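Local atomic coordinates of putative mandelate racemase (Salmonella typhimurium, PDB entry 2O56), a protein that probably acts as a magnesium-dependent hydro-lyase (dehydratase) of the enolase superfamily, its exact substrate not established. Residues S135-G140 and A157-T162; F139-G144 and E166-I171; K172-A177 and G182-Q187; K196-G201 and G235-E240. One frame throughout, in Å; residues are numbered along the deposited sequence. Where two conformers were deposited one is given.

Interaction 1: residues S135-G140 and A157-T162; sequences SQLQFG and AQAALT
L137 packs against A159 and A160, two neighbouring alanines on one flank of helix 153-165. The apolar part of the contact rests on the leucine branch CD2, which comes down on the helix backbone 3.6 Å from A160 CA and 3.8 Å from A160 CB. Nearer its backbone, L137 CG stands 4.3 Å from A159 CB. Short alanine side chains let the loop come close, and G140 CA also touches the A159 methyl at 4.2 Å. No hydrogen bond joins the segments, so polar bonding serves each one separately. Within the loop, G140 N bonds to L137 O and F139 N to Q136 O, forming the 3-10 segment 137-139. Q138 NE2 donates to Q136 OE1 at 2.8 Å, approaching from above the carbonyl plane of the acceptor. This bond links two amides that take no part in the contact with the helix: Q136 NE2 bonds to OE1 of E221, a magnesium ligand, and Q138 OE1 takes the backbone N-H of D174. A160 continues the apolar layer toward I208 and V212 of helix 195-212. The arrangement is that of the first beta-loop-alpha unit of the enolase-superfamily barrel, with helix outside and loop leading to the metal site.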
loop_
_atom_site.group_PDB
_atom_site.type_symbol
_atom_site.label_atom_id
_atom_site.label_comp_id
_atom_site.label_asym_id
_atom_site.label_seq_id
_atom_site.Cartn_x
_atom_site.Cartn_y
_atom_site.Cartn_z
ATOM N N SER A 135 8.843 39.166 7.614
ATOM C CA SER A 135 9.421 37.855 7.975
ATOM C C SER A 135 10.330 37.985 9.200
ATOM O O SER A 135 11.035 38.985 9.346
ATOM C CB SER A 135 10.240 37.295 6.807
ATOM O OG SER A 135 10.572 35.921 7.016
ATOM N N GLN A 136 10.299 36.966 10.064
ATOM C CA GLN A 136 11.193 36.823 11.223
ATOM C C GLN A 136 11.117 37.916 12.307
ATOM O O GLN A 136 12.131 38.511 12.684
ATOM C CB GLN A 136 12.646 36.515 10.818
ATOM C CG GLN A 136 12.828 35.511 9.655
ATOM C CD GLN A 136 12.446 34.052 9.982
ATOM O OE1 GLN A 136 11.925 33.742 11.053
ATOM N NE2 GLN A 136 12.707 33.155 9.034
ATOM N N LEU A 137 9.910 38.141 12.812
ATOM C CA LEU A 137 9.614 39.158 13.815
ATOM C C LEU A 137 10.297 38.983 15.165
ATOM O O LEU A 137 10.317 39.919 15.959
ATOM C CB LEU A 137 8.102 39.240 14.049
ATOM C CG LEU A 137 7.304 40.369 13.405
ATOM C CD1 LEU A 137 7.692 40.637 11.965
ATOM C CD2 LEU A 137 5.859 40.016 13.508
ATOM N N GLN A 138 10.847 37.797 15.431
ATOM C CA GLN A 138 11.660 37.564 16.626
ATOM C C GLN A 138 12.881 38.474 16.673
ATOM O O GLN A 138 13.488 38.659 17.729
ATOM C CB GLN A 138 12.075 36.095 16.763
ATOM C CG GLN A 138 13.024 35.587 15.645
ATOM C CD GLN A 138 12.280 35.065 14.426
ATOM O OE1 GLN A 138 11.101 35.344 14.234
ATOM N NE2 GLN A 138 12.972 34.282 13.605
ATOM N N PHE A 139 13.225 39.061 15.533
ATOM C CA PHE A 139 14.363 39.962 15.468
ATOM C C PHE A 139 13.925 41.411 15.361
ATOM O O PHE A 139 14.743 42.300 15.122
ATOM C CB PHE A 139 15.273 39.585 14.302
ATOM C CG PHE A 139 15.798 38.179 14.375
ATOM C CD1 PHE A 139 16.385 37.695 15.538
ATOM C CD2 PHE A 139 15.712 37.339 13.274
ATOM C CE1 PHE A 139 16.873 36.404 15.604
ATOM C CE2 PHE A 139 16.205 36.034 13.329
ATOM C CZ PHE A 139 16.791 35.569 14.491
ATOM N N GLY A 140 12.631 41.644 15.543
ATOM C CA GLY A 140 12.088 42.990 15.546
ATOM C C GLY A 140 11.594 43.474 14.201
ATOM O O GLY A 140 11.773 42.816 13.173
ATOM N N ALA A 157 4.163 41.025 20.182
ATOM C CA ALA A 157 2.935 41.748 19.829
ATOM C C ALA A 157 3.235 43.120 19.225
ATOM O O ALA A 157 2.648 43.505 18.207
ATOM C CB ALA A 157 2.062 41.906 21.042
ATOM N N GLN A 158 4.151 43.846 19.869
ATOM C CA GLN A 158 4.561 45.178 19.427
ATOM C C GLN A 158 5.197 45.175 18.041
ATOM O O GLN A 158 4.820 45.977 17.191
ATOM C CB GLN A 158 5.515 45.824 20.437
ATOM C CG GLN A 158 5.708 47.325 20.232
ATOM C CD GLN A 158 4.412 48.045 19.887
ATOM O OE1 GLN A 158 3.490 48.119 20.708
ATOM N NE2 GLN A 158 4.334 48.575 18.663
ATOM N N ALA A 159 6.155 44.273 17.813
ATOM C CA ALA A 159 6.824 44.194 16.509
ATOM C C ALA A 159 5.820 43.866 15.394
ATOM O O ALA A 159 5.928 44.392 14.277
ATOM C CB ALA A 159 7.963 43.185 16.542
ATOM N N ALA A 160 4.836 43.029 15.727
ATOM C CA ALA A 160 3.766 42.641 14.807
ATOM C C ALA A 160 2.886 43.832 14.478
ATOM O O ALA A 160 2.498 44.032 13.322
ATOM C CB ALA A 160 2.922 41.540 15.422
ATOM N N LEU A 161 2.573 44.616 15.506
ATOM C CA LEU A 161 1.772 45.837 15.354
ATOM C C LEU A 161 2.483 46.912 14.539
ATOM O O LEU A 161 1.846 47.627 13.754
ATOM C CB LEU A 161 1.370 46.390 16.724
ATOM C CG LEU A 161 0.165 45.724 17.390
ATOM C CD1 LEU A 161 -0.034 46.199 18.838
ATOM C CD2 LEU A 161 -1.105 45.927 16.583
ATOM N N THR A 162 3.795 47.025 14.729
ATOM C CA THR A 162 4.630 47.885 13.896
ATOM C C THR A 162 4.555 47.510 12.419
ATOM O O THR A 162 4.401 48.376 11.562
ATOM C CB THR A 162 6.089 47.897 14.396
ATOM O OG1 THR A 162 6.120 48.364 15.753
ATOM C CG2 THR A 162 6.977 48.786 13.533
#

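Interaction 2: residues F139-G144 and E166-I171; sequences FGWGDG and EGYDAI
W141 and G142 lie in an extended loop that faces E166 and Y168 where the chain turns from helix 153-165 into strand 170-173, the closest CA atoms, those of G142 and E166, being 8.5 Å apart. That turn is a Schellman motif: G167, with positive phi, is the first residue to leave the helix, and the chain then enters a strand of the enolase-type barrel. The tryptophan is the centre of the contact. Its CG lies anti to the backbone N (chi1 -159°), and the indole extends from the loop to both partners. The edge of its six-membered ring is directed toward the face of Y168 in an offset edge-to-face pair, with centroids 5.7 Å apart and planes at 83°. W141 CZ2 comes to 3.9 Å from Y168 CE2. E166 approaches the pyrrole edge of the same indole, its chain extended beyond CG, while G142 CA passes 3.8 Å from E166 OE2. Around the pair, L349 of strand 347-350 touches both aromatic side chains, and A134 and R351 also pack on W141. The aromatic contact is thus continuous with the barrel strands, whereas E166 occupies its more open margin. One direct polar bond crosses the contact: W141 NE1 donates to E166 OE1 at 2.9 Å, meeting that oxygen from well above the carboxylate plane.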
loop_
_atom_site.group_PDB
_atom_site.type_symbol
_atom_site.label_atom_id
_atom_site.label_comp_id
_atom_site.label_asym_id
_atom_site.label_seq_id
_atom_site.Cartn_x
_atom_site.Cartn_y
_atom_site.Cartn_z
ATOM N N PHE A 139 13.225 39.061 15.533
ATOM C CA PHE A 139 14.363 39.962 15.468
ATOM C C PHE A 139 13.925 41.411 15.361
ATOM O O PHE A 139 14.743 42.300 15.122
ATOM C CB PHE A 139 15.273 39.585 14.302
ATOM C CG PHE A 139 15.798 38.179 14.375
ATOM C CD1 PHE A 139 16.385 37.695 15.538
ATOM C CD2 PHE A 139 15.712 37.339 13.274
ATOM C CE1 PHE A 139 16.873 36.404 15.604
ATOM C CE2 PHE A 139 16.205 36.034 13.329
ATOM C CZ PHE A 139 16.791 35.569 14.491
ATOM N N GLY A 140 12.631 41.644 15.543
ATOM C CA GLY A 140 12.088 42.990 15.546
ATOM C C GLY A 140 11.594 43.474 14.201
ATOM O O GLY A 140 11.773 42.816 13.173
ATOM N N TRP A 141 10.969 44.644 14.217
ATOM C CA TRP A 141 10.502 45.307 13.009
ATOM C C TRP A 141 10.369 46.806 13.309
ATOM O O TRP A 141 10.116 47.187 14.460
ATOM C CB TRP A 141 9.141 44.752 12.574
ATOM C CG TRP A 141 8.873 45.016 11.124
ATOM C CD1 TRP A 141 8.170 46.062 10.588
ATOM C CD2 TRP A 141 9.336 44.236 10.022
ATOM N NE1 TRP A 141 8.154 45.967 9.215
ATOM C CE2 TRP A 141 8.869 44.858 8.842
ATOM C CE3 TRP A 141 10.087 43.055 9.916
ATOM C CZ2 TRP A 141 9.134 44.344 7.572
ATOM C CZ3 TRP A 141 10.353 42.552 8.661
ATOM C CH2 TRP A 141 9.884 43.195 7.501
ATOM N N GLY A 142 10.511 47.632 12.272
ATOM C CA GLY A 142 10.592 49.095 12.413
ATOM C C GLY A 142 12.033 49.571 12.355
ATOM O O GLY A 142 12.956 48.770 12.487
ATOM N N ASP A 143 12.240 50.870 12.162
ATOM C CA ASP A 143 13.598 51.417 12.243
ATOM C C ASP A 143 14.106 51.525 13.684
ATOM O O ASP A 143 13.327 51.681 14.625
ATOM C CB ASP A 143 13.743 52.736 11.480
ATOM C CG ASP A 143 12.756 53.784 11.936
ATOM O OD1 ASP A 143 11.649 53.845 11.361
ATOM O OD2 ASP A 143 13.090 54.547 12.867
ATOM N N GLY A 144 15.420 51.395 13.848
ATOM C CA GLY A 144 16.024 51.278 15.168
ATOM C C GLY A 144 15.917 49.891 15.785
ATOM O O GLY A 144 16.284 49.695 16.948
ATOM N N GLU A 166 2.872 49.512 8.931
ATOM C CA GLU A 166 3.574 49.788 7.673
ATOM C C GLU A 166 2.867 49.230 6.435
ATOM O O GLU A 166 3.347 49.400 5.323
ATOM C CB GLU A 166 4.995 49.233 7.720
ATOM C CG GLU A 166 5.874 49.832 8.804
ATOM C CD GLU A 166 7.274 49.290 8.737
ATOM O OE1 GLU A 166 7.542 48.463 7.826
ATOM O OE2 GLU A 166 8.108 49.682 9.580
ATOM N N GLY A 167 1.748 48.547 6.625
ATOM C CA GLY A 167 0.985 48.041 5.497
ATOM C C GLY A 167 0.943 46.535 5.301
ATOM O O GLY A 167 0.318 46.054 4.357
ATOM N N TYR A 168 1.611 45.787 6.177
ATOM C CA TYR A 168 1.674 44.329 6.060
ATOM C C TYR A 168 0.481 43.680 6.734
ATOM O O TYR A 168 0.197 43.950 7.896
ATOM C CB TYR A 168 2.994 43.792 6.634
ATOM C CG TYR A 168 4.169 44.425 5.961
ATOM C CD1 TYR A 168 4.520 44.053 4.666
ATOM C CD2 TYR A 168 4.907 45.429 6.584
ATOM C CE1 TYR A 168 5.577 44.641 4.016
ATOM C CE2 TYR A 168 5.973 46.026 5.941
ATOM C CZ TYR A 168 6.300 45.620 4.652
ATOM O OH TYR A 168 7.344 46.191 3.990
ATOM N N ASP A 169 -0.230 42.834 5.992
ATOM C CA ASP A 169 -1.336 42.076 6.562
ATOM C C ASP A 169 -0.971 40.613 6.843
ATOM O O ASP A 169 -1.841 39.761 6.983
ATOM C CB ASP A 169 -2.621 42.206 5.716
ATOM C CG ASP A 169 -2.495 41.588 4.328
ATOM O OD1 ASP A 169 -1.420 41.063 3.982
ATOM O OD2 ASP A 169 -3.486 41.630 3.574
ATOM N N ALA A 170 0.324 40.340 6.924
ATOM C CA ALA A 170 0.794 39.033 7.347
ATOM C C ALA A 170 2.207 39.129 7.871
ATOM O O ALA A 170 3.001 39.981 7.432
ATOM C CB ALA A 170 0.713 38.032 6.201
ATOM N N ILE A 171 2.501 38.256 8.831
ATOM C CA ILE A 171 3.778 38.226 9.505
ATOM C C ILE A 171 4.206 36.763 9.648
ATOM O O ILE A 171 3.366 35.863 9.695
ATOM C CB ILE A 171 3.717 38.927 10.906
ATOM C CG1 ILE A 171 2.776 38.201 11.871
ATOM C CG2 ILE A 171 3.260 40.404 10.775
ATOM C CD1 ILE A 171 3.480 37.235 12.826
#

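Interaction 3: residues K172-A177 and G182-Q187; sequences KVDTVA and GNWNQQ
A177 sets its methyl over one face of the W184 indole, and D174 meets the outer corner of the same ring. The alanine CB lies 3.9 Å from the centroid of the six-membered ring and 18° off its normal, a CH-pi contact. W184 CG is anti to the backbone N (chi1 179°), which carries the indole back across the A177 methyl and on to D174. There D174 OD2 comes to 3.7 Å from W184 CH2, with carboxylate and ring planes 69° apart. The two carboxylate oxygens have different tasks. OD1 accepts from V176 N at 3.0 Å, nearly along its C-O axis, and from A177 N at 3.2 Å, from above the carboxylate plane; OD2 binds H223 ND1. Beside the ring, N185 N donates an almost straight bond to A177 O at 2.7 Å. A water is the second donor to A177 O and accepts from Q187 NE2, tying in the glutamine amide. W184 also meets the F139 ring, and N185 packs on K84 of the second subunit. The pair of bonds to D174 OD1 makes an Asx turn within an Asx motif, here just beyond barrel strand 170-173 and close to the magnesium ligand E221.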
loop_
_atom_site.group_PDB
_atom_site.type_symbol
_atom_site.label_atom_id
_atom_site.label_comp_id
_atom_site.label_asym_id
_atom_site.label_seq_id
_atom_site.Cartn_x
_atom_site.Cartn_y
_atom_site.Cartn_z
ATOM N N LYS A 172 5.512 36.541 9.705
ATOM C CA LYS A 172 6.049 35.254 10.136
ATOM C C LYS A 172 7.017 35.399 11.308
ATOM O O LYS A 172 7.759 36.377 11.402
ATOM C CB LYS A 172 6.763 34.568 8.981
ATOM C CG LYS A 172 7.433 33.239 9.371
ATOM C CD LYS A 172 7.981 32.561 8.135
ATOM C CE LYS A 172 9.427 32.907 7.881
ATOM N NZ LYS A 172 9.820 32.296 6.544
ATOM N N VAL A 173 7.020 34.403 12.184
ATOM C CA VAL A 173 7.768 34.496 13.416
ATOM C C VAL A 173 8.115 33.114 13.935
ATOM O O VAL A 173 7.276 32.202 13.919
ATOM C CB VAL A 173 6.949 35.289 14.475
ATOM C CG1 VAL A 173 5.629 34.584 14.797
ATOM C CG2 VAL A 173 7.783 35.556 15.708
ATOM N N ASP A 174 9.361 32.953 14.374
ATOM C CA ASP A 174 9.771 31.801 15.170
ATOM C C ASP A 174 9.738 32.215 16.636
ATOM O O ASP A 174 10.636 32.912 17.099
ATOM C CB ASP A 174 11.196 31.379 14.763
ATOM C CG ASP A 174 11.678 30.107 15.461
ATOM O OD1 ASP A 174 11.139 29.727 16.527
ATOM O OD2 ASP A 174 12.632 29.486 14.929
ATOM N N THR A 175 8.712 31.764 17.361
ATOM C CA THR A 175 8.536 32.142 18.761
ATOM C C THR A 175 9.194 31.177 19.751
ATOM O O THR A 175 9.121 31.407 20.956
ATOM C CB THR A 175 7.075 32.254 19.137
ATOM O OG1 THR A 175 6.440 30.980 18.964
ATOM C CG2 THR A 175 6.372 33.327 18.315
ATOM N N VAL A 176 9.829 30.107 19.252
ATOM C CA VAL A 176 10.357 29.055 20.136
ATOM C C VAL A 176 11.869 29.151 20.388
ATOM O O VAL A 176 12.338 28.871 21.498
ATOM C CB VAL A 176 9.937 27.631 19.652
ATOM C CG1 VAL A 176 10.623 26.540 20.446
ATOM C CG2 VAL A 176 8.450 27.460 19.804
ATOM N N ALA A 177 12.623 29.562 19.366
ATOM C CA ALA A 177 14.081 29.368 19.339
ATOM C C ALA A 177 14.874 30.458 20.089
ATOM O O ALA A 177 16.091 30.352 20.260
ATOM C CB ALA A 177 14.569 29.240 17.900
ATOM N N GLY A 182 17.322 35.710 25.691
ATOM C CA GLY A 182 17.721 36.334 24.435
ATOM C C GLY A 182 18.819 35.571 23.738
ATOM O O GLY A 182 19.520 36.128 22.891
ATOM N N ASN A 183 18.969 34.294 24.088
ATOM C CA ASN A 183 19.862 33.399 23.340
ATOM C C ASN A 183 19.101 32.693 22.214
ATOM O O ASN A 183 17.991 32.209 22.433
ATOM C CB ASN A 183 20.490 32.357 24.277
ATOM C CG ASN A 183 21.189 32.983 25.482
ATOM O OD1 ASN A 183 22.191 33.678 25.343
ATOM N ND2 ASN A 183 20.671 32.721 26.665
ATOM N N TRP A 184 19.720 32.622 21.033
ATOM C CA TRP A 184 19.098 32.094 19.819
ATOM C C TRP A 184 19.569 30.680 19.537
ATOM O O TRP A 184 20.769 30.458 19.383
ATOM C CB TRP A 184 19.439 32.979 18.604
ATOM C CG TRP A 184 18.837 32.479 17.301
ATOM C CD1 TRP A 184 19.500 31.903 16.251
ATOM C CD2 TRP A 184 17.451 32.499 16.934
ATOM N NE1 TRP A 184 18.613 31.576 15.254
ATOM C CE2 TRP A 184 17.350 31.928 15.648
ATOM C CE3 TRP A 184 16.282 32.950 17.570
ATOM C CZ2 TRP A 184 16.125 31.791 14.981
ATOM C CZ3 TRP A 184 15.065 32.812 16.907
ATOM C CH2 TRP A 184 15.000 32.237 15.625
ATOM N N ASN A 185 18.618 29.745 19.452
ATOM C CA ASN A 185 18.883 28.374 19.031
ATOM C C ASN A 185 19.948 27.729 19.912
ATOM O O ASN A 185 20.985 27.262 19.433
ATOM C CB ASN A 185 19.279 28.312 17.540
ATOM C CG ASN A 185 19.232 26.897 16.972
ATOM O OD1 ASN A 185 18.478 26.042 17.444
ATOM N ND2 ASN A 185 20.044 26.649 15.949
ATOM N N GLN A 186 19.704 27.711 21.214
ATOM C CA GLN A 186 20.685 27.121 22.091
ATOM C C GLN A 186 20.147 26.032 22.993
ATOM O O GLN A 186 20.923 25.338 23.660
ATOM C CB GLN A 186 21.423 28.195 22.865
ATOM C CG GLN A 186 22.590 28.779 22.084
ATOM C CD GLN A 186 23.224 29.953 22.794
ATOM O OE1 GLN A 186 23.080 30.125 24.012
ATOM N NE2 GLN A 186 23.933 30.775 22.036
ATOM N N GLN A 187 18.827 25.866 23.002
ATOM C CA GLN A 187 18.215 24.744 23.719
ATOM C C GLN A 187 18.018 23.540 22.783
ATOM O O GLN A 187 17.936 23.699 21.563
ATOM C CB GLN A 187 16.922 25.173 24.441
ATOM C CG GLN A 187 15.924 25.838 23.550
ATOM C CD GLN A 187 15.086 26.898 24.229
ATOM O OE1 GLN A 187 14.861 26.866 25.441
ATOM N NE2 GLN A 187 14.594 27.843 23.430
HETATM O O HOH W 1 16.332 27.395 20.814
#

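Interaction 4: residues K196-G201 and G235-E240; sequences KILRLG and GRMIEE
R199 and M237 carry the nearest CA atoms of the two segments, 8.4 Å apart, so helices 195-212 and 228-238 meet here through side chains and not backbone. M237 spans the gap. Its CG lies anti to the carbonyl carbon (chi1 -70°), and after an extended chi2 the chain bends at chi3 (63°), which turns the methyl CE aside from the line of the side chain. The sulfur SD rests against L198 CB at 3.7 Å, while CE sits over one face of the R199 guanidinium, 3.5 Å above its plane and offset toward the rim. R199 CZ, NH1 and NH2 all lie 3.7 Å from M237 CE. The arginine starts out pointing away from the other helix but bends at chi2 and chi3, bringing its head group back across M237 at about a right angle. The guanidinium has its charge partner elsewhere: NH2 forms a salt bridge with D195, the first residue of the same helix. L198 reaches further, to Q233 and F234 of helix 228-238, and Y202 packs on M237 and I238. Both helices belong to the outer layer of the barrel, and K196 and R236 touch a third subunit. With no hydrogen bond between the segments, the contact depends on van der Waals packing of a thioether, which lies against both an aliphatic carbon and a flat cation whose charge is probably balanced chiefly by D195.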
loop_
_atom_site.group_PDB
_atom_site.type_symbol
_atom_site.label_atom_id
_atom_site.label_comp_id
_atom_site.label_asym_id
_atom_site.label_seq_id
_atom_site.Cartn_x
_atom_site.Cartn_y
_atom_site.Cartn_z
ATOM N N LYS A 196 7.272 24.081 29.699
ATOM C CA LYS A 196 7.761 25.461 29.786
ATOM C C LYS A 196 8.502 25.914 28.535
ATOM O O LYS A 196 8.397 27.064 28.127
ATOM C CB LYS A 196 8.657 25.647 31.012
ATOM C CG LYS A 196 9.736 24.593 31.187
ATOM C CD LYS A 196 10.611 24.899 32.383
ATOM C CE LYS A 196 11.245 23.629 32.902
ATOM N NZ LYS A 196 12.379 23.953 33.805
ATOM N N ILE A 197 9.251 25.002 27.927
ATOM C CA ILE A 197 9.990 25.309 26.708
ATOM C C ILE A 197 9.054 25.811 25.610
ATOM O O ILE A 197 9.328 26.827 24.969
ATOM C CB ILE A 197 10.819 24.089 26.245
ATOM C CG1 ILE A 197 11.765 23.651 27.372
ATOM C CG2 ILE A 197 11.596 24.425 24.993
ATOM C CD1 ILE A 197 12.557 22.393 27.090
ATOM N N LEU A 198 7.920 25.137 25.438
ATOM C CA LEU A 198 7.005 25.439 24.338
ATOM C C LEU A 198 5.922 26.447 24.740
ATOM O O LEU A 198 5.351 27.110 23.888
ATOM C CB LEU A 198 6.359 24.155 23.809
ATOM C CG LEU A 198 7.306 23.231 23.038
ATOM C CD1 LEU A 198 6.588 21.957 22.655
ATOM C CD2 LEU A 198 7.876 23.933 21.786
ATOM N N ARG A 199 5.655 26.549 26.041
ATOM C CA ARG A 199 4.642 27.468 26.578
ATOM C C ARG A 199 5.010 28.928 26.297
ATOM O O ARG A 199 4.138 29.746 25.956
ATOM C CB ARG A 199 4.496 27.225 28.089
ATOM C CG ARG A 199 3.613 28.212 28.856
ATOM C CD ARG A 199 2.141 27.965 28.643
ATOM N NE ARG A 199 1.789 26.552 28.569
ATOM C CZ ARG A 199 0.784 26.077 27.835
ATOM N NH1 ARG A 199 0.027 26.908 27.123
ATOM N NH2 ARG A 199 0.536 24.771 27.808
ATOM N N LEU A 200 6.301 29.230 26.435
ATOM C CA LEU A 200 6.874 30.506 26.046
ATOM C C LEU A 200 6.572 30.870 24.585
ATOM O O LEU A 200 6.032 31.941 24.304
ATOM C CB LEU A 200 8.382 30.495 26.290
ATOM C CG LEU A 200 9.155 31.792 26.020
ATOM C CD1 LEU A 200 8.581 32.973 26.824
ATOM C CD2 LEU A 200 10.629 31.587 26.342
ATOM N N GLY A 201 6.928 29.968 23.672
ATOM C CA GLY A 201 6.545 30.055 22.266
ATOM C C GLY A 201 5.062 30.299 22.048
ATOM O O GLY A 201 4.698 31.186 21.281
ATOM N N GLY A 235 2.789 22.347 17.298
ATOM C CA GLY A 235 1.714 22.643 16.333
ATOM C C GLY A 235 0.326 22.496 16.931
ATOM O O GLY A 235 -0.569 23.319 16.672
ATOM N N ARG A 236 0.150 21.458 17.745
ATOM C CA ARG A 236 -1.118 21.181 18.427
ATOM C C ARG A 236 -1.481 22.291 19.415
ATOM O O ARG A 236 -2.649 22.596 19.611
ATOM C CB ARG A 236 -1.044 19.853 19.182
ATOM C CG ARG A 236 -1.248 18.617 18.314
ATOM C CD ARG A 236 -1.410 17.372 19.173
ATOM N NE ARG A 236 -1.588 16.170 18.367
ATOM C CZ ARG A 236 -1.069 14.980 18.657
ATOM N NH1 ARG A 236 -0.322 14.810 19.747
ATOM N NH2 ARG A 236 -1.295 13.956 17.846
ATOM N N MET A 237 -0.461 22.875 20.042
ATOM C CA MET A 237 -0.630 24.010 20.972
ATOM C C MET A 237 -1.132 25.268 20.248
ATOM O O MET A 237 -1.986 25.992 20.767
ATOM C CB MET A 237 0.691 24.334 21.663
ATOM C CG MET A 237 1.157 23.293 22.676
ATOM S SD MET A 237 2.635 23.823 23.587
ATOM C CE MET A 237 1.968 25.245 24.415
ATOM N N ILE A 238 -0.614 25.506 19.043
ATOM C CA ILE A 238 -0.888 26.741 18.307
ATOM C C ILE A 238 -2.032 26.636 17.280
ATOM O O ILE A 238 -2.468 27.654 16.723
ATOM C CB ILE A 238 0.400 27.360 17.671
ATOM C CG1 ILE A 238 1.015 26.431 16.608
ATOM C CG2 ILE A 238 1.417 27.692 18.747
ATOM C CD1 ILE A 238 2.009 27.129 15.718
ATOM N N GLU A 239 -2.538 25.422 17.066
ATOM C CA GLU A 239 -3.713 25.195 16.200
ATOM C C GLU A 239 -4.850 26.214 16.345
ATOM O O GLU A 239 -5.384 26.701 15.355
ATOM C CB GLU A 239 -4.295 23.803 16.438
ATOM C CG GLU A 239 -3.779 22.774 15.502
ATOM C CD GLU A 239 -4.161 21.380 15.926
ATOM O OE1 GLU A 239 -5.056 21.226 16.789
ATOM O OE2 GLU A 239 -3.551 20.435 15.396
ATOM N N GLU A 240 -5.219 26.520 17.585
ATOM C CA GLU A 240 -6.364 27.389 17.865
ATOM C C GLU A 240 -6.085 28.865 17.543
ATOM O O GLU A 240 -7.005 29.681 17.525
ATOM C CB GLU A 240 -6.741 27.267 19.352
ATOM C CG GLU A 240 -5.752 28.023 20.268
ATOM C CD GLU A 240 -5.719 27.526 21.700
ATOM O OE1 GLU A 240 -6.008 26.332 21.946
ATOM O OE2 GLU A 240 -5.385 28.339 22.585
#

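In the fold
Interaction 1 is the buried contact of the four; the others are partly buried. Interactions 1 and 2 share F139 and G140 and use successive elements, helix 153-165 and the start of strand 170-173. They touch where L137 meets I171. Interaction 3 lies at the other end of that strand, joined to interaction 1 through Q138 OE1 and D174 N and closest to the magnesium site. T175 OG1 bonds to G201 O and so joins interaction 3 to interaction 4 on the outer helices. Chemistry follows place: aliphatic packing in interaction 1, an aromatic pair with one carboxylate acceptor in interaction 2, a methyl on an indole face with backbone and water bonds in interaction 3, thioether packing in interaction 4.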